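Side-chain contact in GCN5-related N-acetyltransferase (Sphaerobacter thermophilus, PDB 3TT2), which probably transfers an acyl group, perhaps acetyl from acetyl-CoA, to an acceptor that remains undefined: residues A295-L298 with Y299-G303. Residues are numbered along the deposited sequence; the frame is centred on the assembly and turned at random.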
loop_
_atom_site.group_PDB
_atom_site.type_symbol
_atom_site.label_atom_id
_atom_site.label_comp_id
_atom_site.label_asym_id
_atom_site.label_seq_id
_atom_site.Cartn_x
_atom_site.Cartn_y
_atom_site.Cartn_z
ATOM N N ALA A 295 -8.911 1.982 13.373
ATOM C CA ALA A 295 -7.463 1.989 13.568
ATOM C C ALA A 295 -7.121 2.055 15.059
ATOM O O ALA A 295 -7.905 2.574 15.869
ATOM C CB ALA A 295 -6.828 3.130 12.796
ATOM N N PRO A 296 -5.972 1.476 15.432
ATOM C CA PRO A 296 -5.468 1.512 16.800
ATOM C C PRO A 296 -5.402 2.934 17.315
ATOM O O PRO A 296 -5.014 3.842 16.558
ATOM C CB PRO A 296 -4.055 0.998 16.636
ATOM C CG PRO A 296 -4.149 0.075 15.519
ATOM C CD PRO A 296 -5.080 0.708 14.553
ATOM N N ARG A 297 -5.736 3.125 18.592
ATOM C CA ARG A 297 -5.686 4.455 19.187
ATOM C C ARG A 297 -4.300 5.083 19.019
ATOM O O ARG A 297 -4.166 6.296 19.079
ATOM C CB ARG A 297 -6.132 4.439 20.655
ATOM C CG ARG A 297 -7.639 4.235 20.835
ATOM C CD ARG A 297 -8.038 4.409 22.289
ATOM N NE ARG A 297 -9.414 3.986 22.534
ATOM C CZ ARG A 297 -10.474 4.778 22.458
ATOM N NH1 ARG A 297 -10.332 6.055 22.140
ATOM N NH2 ARG A 297 -11.681 4.290 22.701
ATOM N N LEU A 298 -3.294 4.253 18.747
ATOM C CA LEU A 298 -1.930 4.706 18.518
ATOM C C LEU A 298 -1.825 5.884 17.556
ATOM O O LEU A 298 -1.109 6.855 17.816
ATOM C CB LEU A 298 -1.118 3.562 17.924
ATOM C CG LEU A 298 0.249 3.951 17.364
ATOM C CD1 LEU A 298 1.140 4.577 18.440
ATOM C CD2 LEU A 298 0.954 2.792 16.693
ATOM N N TYR A 299 -2.543 5.802 16.440
ATOM C CA TYR A 299 -2.313 6.720 15.315
ATOM C C TYR A 299 -2.931 8.089 15.537
ATOM O O TYR A 299 -2.309 9.113 15.287
ATOM C CB TYR A 299 -2.757 6.068 14.008
ATOM C CG TYR A 299 -1.949 4.819 13.751
ATOM C CD1 TYR A 299 -0.707 4.900 13.134
ATOM C CD2 TYR A 299 -2.386 3.568 14.186
ATOM C CE1 TYR A 299 0.062 3.778 12.916
ATOM C CE2 TYR A 299 -1.611 2.429 13.988
ATOM C CZ TYR A 299 -0.385 2.547 13.345
ATOM O OH TYR A 299 0.416 1.457 13.108
ATOM N N ARG A 300 -4.149 8.104 16.055
ATOM C CA ARG A 300 -4.783 9.350 16.416
ATOM C C ARG A 300 -3.994 10.033 17.554
ATOM O O ARG A 300 -3.766 11.248 17.540
ATOM C CB ARG A 300 -6.239 9.087 16.760
ATOM C CG ARG A 300 -6.944 10.230 17.408
ATOM C CD ARG A 300 -8.440 10.065 17.298
ATOM N NE ARG A 300 -9.135 11.137 18.001
ATOM C CZ ARG A 300 -10.441 11.146 18.249
ATOM N NH1 ARG A 300 -11.201 10.130 17.851
ATOM N NH2 ARG A 300 -10.986 12.170 18.896
ATOM N N ARG A 301 -3.520 9.239 18.503
ATOM C CA ARG A 301 -2.671 9.750 19.580
ATOM C C ARG A 301 -1.357 10.323 19.071
ATOM O O ARG A 301 -0.765 11.144 19.744
ATOM C CB ARG A 301 -2.401 8.672 20.640
ATOM C CG ARG A 301 -3.583 8.440 21.555
ATOM C CD ARG A 301 -3.274 7.455 22.652
ATOM N NE ARG A 301 -4.440 7.220 23.496
ATOM C CZ ARG A 301 -4.765 6.033 24.001
ATOM N NH1 ARG A 301 -4.013 4.963 23.733
ATOM N NH2 ARG A 301 -5.851 5.908 24.760
ATOM N N ALA A 302 -0.893 9.887 17.903
ATOM C CA ALA A 302 0.352 10.426 17.359
ATOM C C ALA A 302 0.088 11.690 16.532
ATOM O O ALA A 302 0.999 12.315 15.983
ATOM C CB ALA A 302 1.112 9.380 16.563
ATOM N N GLY A 303 -1.178 12.075 16.479
ATOM C CA GLY A 303 -1.555 13.316 15.836
ATOM C C GLY A 303 -2.080 13.087 14.441
ATOM O O GLY A 303 -2.315 14.032 13.677
#
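Leu298 lays one methyl over a face of the Tyr299 ring in a CH-pi contact, CD2 of Leu298 standing 3.9 Å from the centroid of the Tyr299 ring and 23° off its normal. Leu298 CD2 is offset toward the CE2-CZ rim, 3.6 Å from Tyr299 CZ. Pro296 meets the same ring at its edge, in plane, its CG 3.8 Å from Tyr299 CE2, so that the leucine takes a face and the proline the edge. Tyr299 CG stands anti to its own carbonyl carbon (chi1 -62°), which tips the ring back along the chain toward Pro296. A lysine in place of Tyr299 would probably leave the Leu298 methyl and the Pro296 ring without their flat partner and bring a charge among apolar side chains.

Backbone bonds help hold this grouping. Tyr299 N donates to Pro296 O at 3.2 Å, and Arg301 N reaches Arg297 O at 3.1 Å, closing a short helical turn. A weak bond joins Ala302 N to Leu298 O, and Gly303, at positive phi, ends the helix in a Schellman motif. On the exposed side, CB and CD of Arg297 lie over one face of the Arg301 guanidinium, toward its rim, with Arg297 CD 3.6 Å from Arg301 NH2.

Further out, Tyr299 rests on Leu285 and Val287 of strand 282-290 and on Met156 of strand 148-159, whereas Leu298 and Ala302 meet helix 263-278 through Ala264, Leu265 and Leu268. The short helix thus packs against strands 282-290 and 148-159 and helix 263-278, its apolar side turned inward and its arginines outward, where their like charges probably depend on solvent or other partners for screening.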